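Local coordinates for SusD superfamily protein (Bacteroides thetaiotaomicron VPI-5482, PDB 3HDX) that probably binds polysaccharide at the outer membrane as a SusD homolog, in keeping with a role in carbohydrate uptake, at residues 77-82 and 120-125. Residues are numbered along the deposited sequence; the frame is centred on the assembly and turned at random.
Sequences RFYAVI and FAYFYM
Phe-78 and Met-125, a selenomethionine, bury the most surface where helices 76-91 and 104-129 pack nearly antiparallel, their local axes 9.5 Å apart at 159°. The two side chains run alongside one another in opposing senses: Met-125 CB sits over one face of the Phe-78 ring, displaced toward its rim. Met-125 is modelled in two conformers, and the contacts of its end describe one of them. In this conformer chi1 of 77° sets CG on the side between N and C, and a bend at chi3 brings the end of the chain across Tyr-79. There Met-125 SE stands over the ring face, 4.5 Å from the Tyr-79 centroid, a Met-aromatic contact. Further round its ring, Phe-78 CE1 lies 3.5 Å from Tyr-124 CD1, with the planes only 19° apart and neither ring covering the other.

Ile-82, one turn on from Phe-78, points CD1 into the face of the Tyr-122 ring, 3.6 Å from the centroid, in a CH-pi contact. A leucine at Tyr-122 would probably leave Ile-82 CD1 without its aromatic platform and Val-135 O without its hydroxyl partner. Ala-121 CB meets Val-81 CG1 beside Ile-82 CG1, its small size suiting the close backbones.

The antiparallel pair is consistent with the TPR-like helical part of SusD-family proteins: side chains of helix 11-30 touch Phe-78, Val-81 and Tyr-124, helix 152-169 touches Tyr-122, and the loop after helix 104-129 receives the Tyr-79 hydroxyl at Pro-133 O.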
ATOM      1  N   ARG A  77      -0.622   0.752  16.767  1.00 13.23           N
ATOM      2  CA  ARG A  77      -0.250   1.821  15.864  1.00 13.90           C
ATOM      3  C   ARG A  77      -1.349   2.223  14.872  1.00 13.04           C
ATOM      4  O   ARG A  77      -1.438   3.381  14.487  1.00 14.31           O
ATOM      5  CB  ARG A  77       1.059   1.503  15.141  1.00 15.74           C
ATOM      6  CG  ARG A  77       0.994   0.278  14.243  1.00 16.95           C
ATOM      7  CD  ARG A  77       2.393  -0.223  13.841  1.00 17.00           C
ATOM      8  NE  ARG A  77       2.346  -1.367  12.927  1.00 16.24           N
ATOM      9  CZ  ARG A  77       2.148  -2.644  13.292  1.00 16.74           C
ATOM     10  NH1 ARG A  77       1.891  -2.970  14.575  1.00 18.70           N
ATOM     11  NH2 ARG A  77       2.193  -3.627  12.379  1.00 15.96           N
ATOM     12  N   PHE A  78      -2.195   1.273  14.505  1.00 12.91           N
ATOM     13  CA  PHE A  78      -3.357   1.586  13.667  1.00 13.15           C
ATOM     14  C   PHE A  78      -4.421   2.358  14.441  1.00 12.96           C
ATOM     15  O   PHE A  78      -4.944   3.335  13.937  1.00 12.36           O
ATOM     16  CB  PHE A  78      -3.892   0.331  12.984  1.00 14.22           C
ATOM     17  CG  PHE A  78      -2.943  -0.190  11.956  1.00 14.14           C
ATOM     18  CD1 PHE A  78      -2.988   0.343  10.655  1.00 13.02           C
ATOM     19  CD2 PHE A  78      -1.950  -1.095  12.271  1.00 14.63           C
ATOM     20  CE1 PHE A  78      -2.087  -0.090   9.684  1.00 13.29           C
ATOM     21  CE2 PHE A  78      -1.041  -1.497  11.290  1.00 14.03           C
ATOM     22  CZ  PHE A  78      -1.117  -1.001  10.025  1.00 14.33           C
ATOM     23  N   TYR A  79      -4.736   1.921  15.655  1.00 12.67           N
ATOM     24  CA  TYR A  79      -5.680   2.659  16.509  1.00 12.85           C
ATOM     25  C   TYR A  79      -5.139   4.051  16.864  1.00 12.84           C
ATOM     26  O   TYR A  79      -5.929   4.981  17.048  1.00 13.53           O
ATOM     27  CB  TYR A  79      -6.154   1.855  17.726  1.00 12.79           C
ATOM     28  CG  TYR A  79      -7.083   0.783  17.274  1.00 11.30           C
ATOM     29  CD1 TYR A  79      -8.384   1.127  16.869  1.00 11.19           C
ATOM     30  CD2 TYR A  79      -6.704  -0.544  17.220  1.00 12.23           C
ATOM     31  CE1 TYR A  79      -9.248   0.175  16.383  1.00 12.25           C
ATOM     32  CE2 TYR A  79      -7.565  -1.483  16.753  1.00 13.35           C
ATOM     33  CZ  TYR A  79      -8.845  -1.128  16.343  1.00 13.02           C
ATOM     34  OH  TYR A  79      -9.648  -2.104  15.833  1.00 13.66           O
ATOM     35  N   ALA A  80      -3.806   4.236  16.878  1.00 13.47           N
ATOM     36  CA  ALA A  80      -3.266   5.584  17.090  1.00 14.01           C
ATOM     37  C   ALA A  80      -3.716   6.535  15.971  1.00 13.74           C
ATOM     38  O   ALA A  80      -4.032   7.709  16.219  1.00 15.15           O
ATOM     39  CB  ALA A  80      -1.731   5.572  17.229  1.00 14.14           C
ATOM     40  N   VAL A  81      -3.731   6.026  14.734  1.00 12.63           N
ATOM     41  CA  VAL A  81      -4.211   6.834  13.599  1.00 13.00           C
ATOM     42  C   VAL A  81      -5.706   7.153  13.772  1.00 12.35           C
ATOM     43  O   VAL A  81      -6.142   8.300  13.634  1.00 15.10           O
ATOM     44  CB  VAL A  81      -4.042   6.087  12.275  1.00 12.84           C
ATOM     45  CG1 VAL A  81      -4.704   6.867  11.107  1.00 13.75           C
ATOM     46  CG2 VAL A  81      -2.566   5.765  12.001  1.00 13.79           C
ATOM     47  N   ILE A  82      -6.477   6.096  13.996  1.00 13.32           N
ATOM     48  CA  ILE A  82      -7.945   6.175  14.096  1.00 12.70           C
ATOM     49  C   ILE A  82      -8.345   7.178  15.205  1.00 12.81           C
ATOM     50  O   ILE A  82      -9.173   8.039  14.993  1.00 13.22           O
ATOM     51  CB  ILE A  82      -8.522   4.762  14.358  1.00 13.02           C
ATOM     52  CG1 ILE A  82      -8.347   3.894  13.086  1.00 13.77           C
ATOM     53  CG2 ILE A  82      -9.999   4.805  14.834  1.00 13.04           C
ATOM     54  CD1 ILE A  82      -8.350   2.360  13.340  1.00 14.54           C
ATOM     55  N   PHE A 120      -8.638   4.482   5.535  1.00 10.41           N
ATOM     56  CA  PHE A 120      -7.475   3.724   5.016  1.00 11.21           C
ATOM     57  C   PHE A 120      -6.891   2.815   6.090  1.00 11.38           C
ATOM     58  O   PHE A 120      -6.600   1.636   5.813  1.00 12.05           O
ATOM     59  CB  PHE A 120      -6.425   4.690   4.450  1.00 12.10           C
ATOM     60  CG  PHE A 120      -5.153   4.036   4.029  1.00 12.09           C
ATOM     61  CD1 PHE A 120      -5.096   3.288   2.867  1.00 12.14           C
ATOM     62  CD2 PHE A 120      -4.011   4.162   4.808  1.00 12.51           C
ATOM     63  CE1 PHE A 120      -3.884   2.689   2.479  1.00 11.53           C
ATOM     64  CE2 PHE A 120      -2.813   3.558   4.429  1.00 12.70           C
ATOM     65  CZ  PHE A 120      -2.749   2.831   3.265  1.00 12.22           C
ATOM     66  N   ALA A 121      -6.705   3.356   7.297  1.00 10.87           N
ATOM     67  CA  ALA A 121      -6.170   2.558   8.397  1.00 11.49           C
ATOM     68  C   ALA A 121      -7.043   1.340   8.653  1.00 10.47           C
ATOM     69  O   ALA A 121      -6.523   0.219   8.809  1.00 11.08           O
ATOM     70  CB  ALA A 121      -6.008   3.432   9.689  1.00 10.29           C
ATOM     71  N   TYR A 122      -8.380   1.539   8.621  1.00 11.37           N
ATOM     72  CA  TYR A 122      -9.290   0.419   8.803  1.00 11.21           C
ATOM     73  C   TYR A 122      -9.133  -0.643   7.717  1.00 10.96           C
ATOM     74  O   TYR A 122      -9.061  -1.818   8.027  1.00 11.11           O
ATOM     75  CB  TYR A 122     -10.739   0.860   8.977  1.00 10.96           C
ATOM     76  CG  TYR A 122     -11.106   1.151  10.428  1.00 10.77           C
ATOM     77  CD1 TYR A 122     -10.995   0.147  11.398  1.00 11.32           C
ATOM     78  CD2 TYR A 122     -11.521   2.426  10.846  1.00 11.04           C
ATOM     79  CE1 TYR A 122     -11.308   0.383  12.744  1.00 11.22           C
ATOM     80  CE2 TYR A 122     -11.896   2.653  12.176  1.00 11.36           C
ATOM     81  CZ  TYR A 122     -11.739   1.653  13.135  1.00 10.66           C
ATOM     82  OH  TYR A 122     -12.056   1.933  14.447  1.00 11.78           O
ATOM     83  N   PHE A 123      -9.129  -0.227   6.454  1.00 10.35           N
ATOM     84  CA  PHE A 123      -8.931  -1.173   5.359  1.00 11.26           C
ATOM     85  C   PHE A 123      -7.622  -1.945   5.519  1.00 11.05           C
ATOM     86  O   PHE A 123      -7.578  -3.159   5.428  1.00 10.91           O
ATOM     87  CB  PHE A 123      -8.932  -0.432   4.020  1.00 11.18           C
ATOM     88  CG  PHE A 123      -8.401  -1.262   2.867  1.00 13.26           C
ATOM     89  CD1 PHE A 123      -9.030  -2.443   2.526  1.00 13.87           C
ATOM     90  CD2 PHE A 123      -7.298  -0.843   2.141  1.00 16.61           C
ATOM     91  CE1 PHE A 123      -8.548  -3.203   1.467  1.00 14.69           C
ATOM     92  CE2 PHE A 123      -6.827  -1.624   1.068  1.00 17.53           C
ATOM     93  CZ  PHE A 123      -7.502  -2.759   0.733  1.00 15.94           C
ATOM     94  N   TYR A 124      -6.558  -1.189   5.770  1.00 11.23           N
ATOM     95  CA  TYR A 124      -5.210  -1.760   5.847  1.00 10.66           C
ATOM     96  C   TYR A 124      -5.115  -2.814   6.947  1.00 11.39           C
ATOM     97  O   TYR A 124      -4.570  -3.893   6.763  1.00 11.64           O
ATOM     98  CB  TYR A 124      -4.177  -0.617   6.019  1.00 11.34           C
ATOM     99  CG  TYR A 124      -2.766  -1.014   5.654  1.00 10.90           C
ATOM    100  CD1 TYR A 124      -1.951  -1.660   6.587  1.00 10.67           C
ATOM    101  CD2 TYR A 124      -2.234  -0.752   4.381  1.00 12.16           C
ATOM    102  CE1 TYR A 124      -0.660  -1.999   6.310  1.00 11.65           C
ATOM    103  CE2 TYR A 124      -0.936  -1.089   4.062  1.00 11.08           C
ATOM    104  CZ  TYR A 124      -0.152  -1.730   5.043  1.00 10.24           C
ATOM    105  OH  TYR A 124       1.132  -2.069   4.756  1.00 12.37           O
HETATM  106  N   MSE A 125      -5.711  -2.496   8.090  1.00 12.13           N
HETATM  107  CA  MSE A 125      -5.645  -3.389   9.235  0.80 12.12           C
HETATM  108  C   MSE A 125      -6.583  -4.606   9.027  1.00 12.01           C
HETATM  109  O   MSE A 125      -6.273  -5.712   9.487  1.00 12.36           O
HETATM  110  CB  MSE A 125      -5.850  -2.643  10.562  0.80 13.60           C
HETATM  111  CG  MSE A 125      -7.267  -2.286  10.852  0.80 13.62           C
HETATM  112 SE   MSE A 125      -7.492  -1.180  12.408  0.60 10.64          SE
HETATM  113  CE  MSE A 125      -6.572  -2.344  13.697  0.80 13.09           C
TER